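Local coordinates for protein hyperpolarization-activated (Ih) channel (Strongylocentrotus purpuratus, PDB 2PTM) that probably works as a voltage-gated cation channel of the hyperpolarization-activated family, this piece being the C-terminal region that holds the cyclic AMP-binding domain, at residues D113-I118 with Q171-V176; G139-E144 with K185-I190. All blocks are in the same frame, centred on the assembly; numbering follows the deposited sequence.

Contact 1: D113-I118 with Q171-V176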
loop_
_atom_site.group_PDB
_atom_site.type_symbol
_atom_site.label_atom_id
_atom_site.label_comp_id
_atom_site.label_asym_id
_atom_site.label_seq_id
_atom_site.Cartn_x
_atom_site.Cartn_y
_atom_site.Cartn_z
ATOM N N ASP A 113 4.754 1.736 19.417
ATOM C CA ASP A 113 4.846 1.184 18.067
ATOM C C ASP A 113 6.263 1.242 17.492
ATOM O O ASP A 113 6.516 0.734 16.406
ATOM C CB ASP A 113 3.841 1.861 17.114
ATOM C CG ASP A 113 4.100 3.353 16.929
ATOM O OD1 ASP A 113 4.960 3.925 17.631
ATOM O OD2 ASP A 113 3.431 3.962 16.067
ATOM N N ARG A 114 7.185 1.860 18.223
ATOM C CA ARG A 114 8.551 2.013 17.735
ATOM C C ARG A 114 9.483 2.475 18.860
ATOM O O ARG A 114 9.019 2.929 19.906
ATOM C CB ARG A 114 8.592 3.017 16.566
ATOM C CG ARG A 114 8.217 4.471 16.923
ATOM C CD ARG A 114 7.782 5.237 15.673
ATOM N NE ARG A 114 7.742 6.690 15.855
ATOM C CZ ARG A 114 6.737 7.348 16.426
ATOM N NH1 ARG A 114 5.687 6.680 16.891
ATOM N NH2 ARG A 114 6.784 8.672 16.538
ATOM N N MET A 115 10.791 2.349 18.641
ATOM C CA MET A 115 11.786 2.898 19.562
ATOM C C MET A 115 12.587 3.959 18.823
ATOM O O MET A 115 12.434 4.113 17.607
ATOM C CB MET A 115 12.727 1.814 20.087
ATOM C CG MET A 115 13.649 1.242 19.018
ATOM S SD MET A 115 14.977 0.310 19.773
ATOM C CE MET A 115 15.829 1.596 20.671
ATOM N N PHE A 116 13.436 4.679 19.557
ATOM C CA PHE A 116 14.114 5.863 19.022
ATOM C C PHE A 116 15.594 5.900 19.364
ATOM O O PHE A 116 15.980 5.617 20.502
ATOM C CB PHE A 116 13.485 7.135 19.593
ATOM C CG PHE A 116 12.009 7.248 19.344
ATOM C CD1 PHE A 116 11.532 7.967 18.254
ATOM C CD2 PHE A 116 11.099 6.642 20.202
ATOM C CE1 PHE A 116 10.166 8.079 18.024
ATOM C CE2 PHE A 116 9.738 6.742 19.970
ATOM C CZ PHE A 116 9.269 7.459 18.881
ATOM N N PHE A 117 16.412 6.277 18.387
ATOM C CA PHE A 117 17.829 6.560 18.612
ATOM C C PHE A 117 18.012 8.061 18.504
ATOM O O PHE A 117 17.488 8.675 17.572
ATOM C CB PHE A 117 18.690 5.870 17.552
ATOM C CG PHE A 117 18.679 4.376 17.656
ATOM C CD1 PHE A 117 19.637 3.716 18.411
ATOM C CD2 PHE A 117 17.698 3.631 17.020
ATOM C CE1 PHE A 117 19.627 2.339 18.516
ATOM C CE2 PHE A 117 17.678 2.245 17.124
ATOM C CZ PHE A 117 18.643 1.601 17.872
ATOM N N ILE A 118 18.754 8.654 19.439
ATOM C CA ILE A 118 18.957 10.099 19.427
ATOM C C ILE A 118 20.187 10.464 18.603
ATOM O O ILE A 118 21.314 10.110 18.960
ATOM C CB ILE A 118 19.136 10.664 20.854
ATOM C CG1 ILE A 118 17.921 10.325 21.729
ATOM C CG2 ILE A 118 19.356 12.176 20.821
ATOM C CD1 ILE A 118 18.076 10.765 23.201
ATOM N N GLN A 171 7.845 -3.880 14.240
ATOM C CA GLN A 171 8.033 -4.971 13.285
ATOM C C GLN A 171 9.497 -5.126 12.883
ATOM O O GLN A 171 10.021 -6.235 12.881
ATOM C CB GLN A 171 7.142 -4.797 12.048
ATOM C CG GLN A 171 6.666 -3.372 11.835
ATOM C CD GLN A 171 5.426 -3.045 12.652
ATOM O OE1 GLN A 171 4.491 -3.850 12.736
ATOM N NE2 GLN A 171 5.408 -1.860 13.252
ATOM N N HIS A 172 10.157 -4.016 12.558
ATOM C CA HIS A 172 11.570 -4.062 12.182
ATOM C C HIS A 172 12.469 -4.417 13.366
ATOM O O HIS A 172 13.454 -5.137 13.212
ATOM C CB HIS A 172 12.019 -2.729 11.570
ATOM C CG HIS A 172 11.276 -2.351 10.326
ATOM N ND1 HIS A 172 10.924 -3.269 9.357
ATOM C CD2 HIS A 172 10.837 -1.150 9.878
ATOM C CE1 HIS A 172 10.289 -2.653 8.375
ATOM N NE2 HIS A 172 10.221 -1.367 8.667
ATOM N N PHE A 173 12.136 -3.872 14.535
ATOM C CA PHE A 173 12.824 -4.177 15.786
ATOM C C PHE A 173 12.864 -5.687 16.001
ATOM O O PHE A 173 13.931 -6.275 16.221
ATOM C CB PHE A 173 12.088 -3.475 16.935
ATOM C CG PHE A 173 12.635 -3.765 18.310
ATOM C CD1 PHE A 173 13.629 -2.968 18.860
ATOM C CD2 PHE A 173 12.121 -4.804 19.069
ATOM C CE1 PHE A 173 14.116 -3.213 20.138
ATOM C CE2 PHE A 173 12.605 -5.061 20.348
ATOM C CZ PHE A 173 13.607 -4.262 20.884
ATOM N N ASN A 174 11.702 -6.318 15.921
ATOM C CA ASN A 174 11.619 -7.753 16.139
ATOM C C ASN A 174 12.331 -8.541 15.044
ATOM O O ASN A 174 12.859 -9.612 15.294
ATOM C CB ASN A 174 10.162 -8.197 16.291
ATOM C CG ASN A 174 9.617 -7.932 17.682
ATOM O OD1 ASN A 174 10.249 -8.270 18.685
ATOM N ND2 ASN A 174 8.440 -7.326 17.749
ATOM N N GLN A 175 12.361 -7.988 13.838
ATOM C CA GLN A 175 13.071 -8.608 12.726
ATOM C C GLN A 175 14.582 -8.644 12.965
ATOM O O GLN A 175 15.206 -9.698 12.869
ATOM C CB GLN A 175 12.770 -7.867 11.419
ATOM C CG GLN A 175 11.366 -8.085 10.876
ATOM C CD GLN A 175 11.085 -7.241 9.640
ATOM O OE1 GLN A 175 11.994 -6.638 9.062
ATOM N NE2 GLN A 175 9.821 -7.193 9.233
ATOM N N VAL A 176 15.170 -7.495 13.285
ATOM C CA VAL A 176 16.619 -7.417 13.438
ATOM C C VAL A 176 17.140 -8.193 14.653
ATOM O O VAL A 176 18.251 -8.728 14.624
ATOM C CB VAL A 176 17.117 -5.957 13.464
ATOM C CG1 VAL A 176 16.533 -5.192 12.293
ATOM C CG2 VAL A 176 16.738 -5.286 14.761
#
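Met-115 reaches from its strand to the ring of Phe-173 on helix 170-179, and its sulfur does the touching: SD lies 3.6 Å from Phe-173 CE1 and almost as close to CD1. This is a Met-aromatic contact in an oblique pose. SD sits 4.7 Å from the centroid of the Phe-173 ring, 72° off the ring normal, beside the CD1–CE1 bond. Phe-173 gets its ring there by holding CG anti to the backbone N, with chi1 at 176°. Met-115 is extended at chi2 and then bends at chi3 (-64°), which carries its methyl back over the rim of one face of the Phe-117 ring, with CE 3.9 Å above the plane of that ring. The methionine thus gives its sulfur to the helix and its methyl to its own strand. Here the beta roll of the cyclic nucleotide-binding domain meets the helix that follows its last strand, and Leu-147 of the short helix 145-149 touches both Met-115 and Phe-173. At the exposed end of the contact the carbonyl O of Asp-113 and NE2 of Gln-171 come no closer than 4.2 Å, too far for a hydrogen bond, and none joins the segments elsewhere. Next to it Arg-114 turns away from the helix. Its NH1 meets OD1 of Asp-113 in a 2.9 Å salt bridge, close to the guanidinium plane and on the syn lone pair of the carboxylate. CZ of Phe-116 lies over one face of that guanidinium, toward its rim, 3.3 Å above its plane. Glu-97 pairs with Arg-114 NE, and Glu-58 of a neighbouring subunit with NH2, so NE, NH1 and NH2 each have a carboxylate partner, which holds the guanidinium against turning.

Contact 2: G139-E144 with K185-I190. With CMP (adenosine-3',5'-cyclic-monophosphate), chain C.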
loop_
_atom_site.group_PDB
_atom_site.type_symbol
_atom_site.label_atom_id
_atom_site.label_comp_id
_atom_site.label_asym_id
_atom_site.label_seq_id
_atom_site.Cartn_x
_atom_site.Cartn_y
_atom_site.Cartn_z
ATOM N N GLY A 139 23.420 9.866 20.897
ATOM C CA GLY A 139 24.009 8.539 20.963
ATOM C C GLY A 139 23.255 7.578 21.853
ATOM O O GLY A 139 23.565 6.389 21.898
ATOM N N SER A 140 22.262 8.081 22.573
ATOM C CA SER A 140 21.472 7.205 23.424
ATOM C C SER A 140 20.229 6.740 22.665
ATOM O O SER A 140 20.029 7.087 21.499
ATOM C CB SER A 140 21.109 7.910 24.738
ATOM O OG SER A 140 20.593 6.992 25.675
ATOM N N TYR A 141 19.404 5.938 23.316
ATOM C CA TYR A 141 18.173 5.489 22.689
ATOM C C TYR A 141 17.123 5.286 23.765
ATOM O O TYR A 141 17.456 5.199 24.946
ATOM C CB TYR A 141 18.398 4.219 21.866
ATOM C CG TYR A 141 18.865 3.004 22.644
ATOM C CD1 TYR A 141 18.039 2.385 23.573
ATOM C CD2 TYR A 141 20.116 2.451 22.412
ATOM C CE1 TYR A 141 18.462 1.267 24.278
ATOM C CE2 TYR A 141 20.549 1.326 23.109
ATOM C CZ TYR A 141 19.715 0.740 24.036
ATOM O OH TYR A 141 20.136 -0.375 24.721
ATOM N N PHE A 142 15.861 5.237 23.362
ATOM C CA PHE A 142 14.790 5.057 24.329
ATOM C C PHE A 142 13.560 4.504 23.631
ATOM O O PHE A 142 13.469 4.553 22.407
ATOM C CB PHE A 142 14.452 6.382 25.026
ATOM C CG PHE A 142 13.970 7.466 24.080
ATOM C CD1 PHE A 142 12.638 7.523 23.685
ATOM C CD2 PHE A 142 14.850 8.422 23.588
ATOM C CE1 PHE A 142 12.187 8.527 22.811
ATOM C CE2 PHE A 142 14.422 9.422 22.712
ATOM C CZ PHE A 142 13.096 9.480 22.323
ATOM N N GLY A 143 12.619 3.988 24.419
ATOM C CA GLY A 143 11.371 3.458 23.895
ATOM C C GLY A 143 11.502 1.986 23.548
ATOM O O GLY A 143 10.655 1.419 22.853
ATOM N N GLU A 144 12.574 1.362 24.025
ATOM C CA GLU A 144 12.802 -0.047 23.729
ATOM C C GLU A 144 12.084 -0.988 24.704
ATOM O O GLU A 144 11.772 -2.127 24.351
ATOM C CB GLU A 144 14.305 -0.365 23.715
ATOM C CG GLU A 144 14.930 -0.571 25.090
ATOM C CD GLU A 144 15.163 0.720 25.850
ATOM O OE1 GLU A 144 14.923 1.809 25.301
ATOM O OE2 GLU A 144 15.602 0.648 27.012
ATOM N N LYS A 185 20.049 -9.891 23.411
ATOM C CA LYS A 185 20.623 -10.112 24.732
ATOM C C LYS A 185 21.191 -8.811 25.263
ATOM O O LYS A 185 20.887 -8.407 26.382
ATOM C CB LYS A 185 21.703 -11.188 24.676
ATOM N N THR A 186 22.006 -8.140 24.454
ATOM C CA THR A 186 22.596 -6.884 24.900
ATOM C C THR A 186 21.509 -5.843 25.146
ATOM O O THR A 186 21.605 -5.044 26.071
ATOM C CB THR A 186 23.680 -6.348 23.933
ATOM O OG1 THR A 186 23.067 -5.664 22.837
ATOM C CG2 THR A 186 24.544 -7.483 23.409
ATOM N N MET A 187 20.452 -5.870 24.341
ATOM C CA MET A 187 19.366 -4.921 24.535
ATOM C C MET A 187 18.597 -5.191 25.827
ATOM O O MET A 187 18.295 -4.272 26.578
ATOM C CB MET A 187 18.405 -4.936 23.344
ATOM C CG MET A 187 17.285 -3.921 23.453
ATOM S SD MET A 187 17.582 -2.423 22.490
ATOM C CE MET A 187 17.878 -3.146 20.878
ATOM N N GLU A 188 18.261 -6.450 26.079
ATOM C CA GLU A 188 17.552 -6.795 27.309
ATOM C C GLU A 188 18.338 -6.346 28.539
ATOM O O GLU A 188 17.761 -5.880 29.516
ATOM C CB GLU A 188 17.259 -8.296 27.361
ATOM C CG GLU A 188 16.136 -8.722 26.424
ATOM C CD GLU A 188 16.049 -10.228 26.248
ATOM O OE1 GLU A 188 16.958 -10.939 26.730
ATOM O OE2 GLU A 188 15.074 -10.700 25.621
ATOM N N GLU A 189 19.659 -6.450 28.478
ATOM C CA GLU A 189 20.484 -6.095 29.634
ATOM C C GLU A 189 20.380 -4.613 30.043
ATOM O O GLU A 189 20.358 -4.308 31.227
ATOM C CB GLU A 189 21.937 -6.538 29.427
ATOM C CG GLU A 189 22.080 -8.047 29.257
ATOM C CD GLU A 189 23.448 -8.477 28.745
ATOM O OE1 GLU A 189 24.315 -7.604 28.508
ATOM O OE2 GLU A 189 23.653 -9.698 28.578
ATOM N N ILE A 190 20.301 -3.701 29.074
ATOM C CA ILE A 190 20.114 -2.269 29.360
ATOM C C ILE A 190 18.673 -1.960 29.828
ATOM O O ILE A 190 18.426 -1.076 30.669
ATOM C CB ILE A 190 20.450 -1.405 28.120
ATOM C CG1 ILE A 190 21.964 -1.365 27.863
ATOM C CG2 ILE A 190 19.911 0.022 28.281
ATOM C CD1 ILE A 190 22.562 -2.628 27.315
HETATM P P CMP C . 9.537 2.545 27.038
HETATM O O1P CMP C . 8.853 2.036 28.345
HETATM O O2P CMP C . 9.263 1.822 25.807
HETATM O "O5'" CMP C . 9.155 4.107 27.081
HETATM C "C5'" CMP C . 9.812 5.099 27.834
HETATM C "C4'" CMP C . 11.328 4.975 27.779
HETATM O "O4'" CMP C . 12.052 5.673 28.787
HETATM C "C3'" CMP C . 11.671 3.543 28.113
HETATM O "O3'" CMP C . 11.119 2.498 27.387
HETATM C "C2'" CMP C . 13.189 3.508 28.292
HETATM O "O2'" CMP C . 13.805 3.638 27.019
HETATM C "C1'" CMP C . 13.312 4.929 28.941
HETATM N N9 CMP C . 13.603 4.851 30.344
HETATM C C8 CMP C . 12.751 4.490 31.417
HETATM N N7 CMP C . 13.359 4.577 32.612
HETATM C C5 CMP C . 14.666 4.989 32.329
HETATM C C6 CMP C . 15.823 5.253 33.117
HETATM N N6 CMP C . 15.780 5.135 34.483
HETATM N N1 CMP C . 16.978 5.632 32.491
HETATM C C2 CMP C . 16.981 5.762 31.145
HETATM N N3 CMP C . 15.974 5.557 30.268
HETATM C C4 CMP C . 14.834 5.186 30.899
HETATM O O HOH W 1 17.761 -1.415 26.530
#
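Tyr-141 and Met-187 share one water with Glu-144, and this water makes the polar link across a contact that has no direct hydrogen bond. It donates to OE2 of Glu-144 at 3.0 Å and to the carbonyl O of Met-187 at 2.9 Å, and it also bonds Tyr-141 OH at 3.2 Å. Both the water and CD of Glu-144 lie at the edge of the tyrosine ring, in its plane. Met-187 SD approaches the same ring obliquely, 4.7 Å from the Tyr-141 centroid and 36° off its normal, a Met-aromatic contact. The same SD also lies 4.1 Å from Glu-144 CB. Beyond the ring, Ile-190 packs CB and CG2 against the Tyr-141 hydroxyl. Glu-144 is bent at chi2 (-76°), which turns its carboxylate back toward the nucleotide: OE1 accepts a 2.7 Å hydrogen bond from the ribose O2' of cyclic AMP. The same O2' receives the backbone N–H of Gly-143 at 2.9 Å, so the hydroxyl is gripped as donor and acceptor at once. OE2 also forms a salt bridge to Arg-194, another residue of the nucleotide site. With an alanine in place of Glu-144, the ribose hydroxyl would probably lose its acceptor, while Arg-194 and the water would each lose a partner. Gripping the ribose this way is typical of the phosphate-binding cassette in cyclic nucleotide-binding domains, here backed by the C-terminal helix.

Contacts 1 and 2 lie 11 Å apart, centre to centre. Strands 114-118 and 141-142 are antiparallel neighbours in one sheet of the beta roll, tied by a probable backbone hydrogen bond from Phe-116 N to Phe-142 O at 2.9 Å. Along the chain the two strands come first, then the two helices, 170-179 and 181-192 in succession, so the contacts interleave. One sheet therefore meets both helices, the earlier strand pairing with the earlier helix. Met-115 of contact 1 also touches Tyr-141 and Glu-144 of contact 2, so side-chain packing runs continuously from the cyclic AMP pocket to helix 170-179.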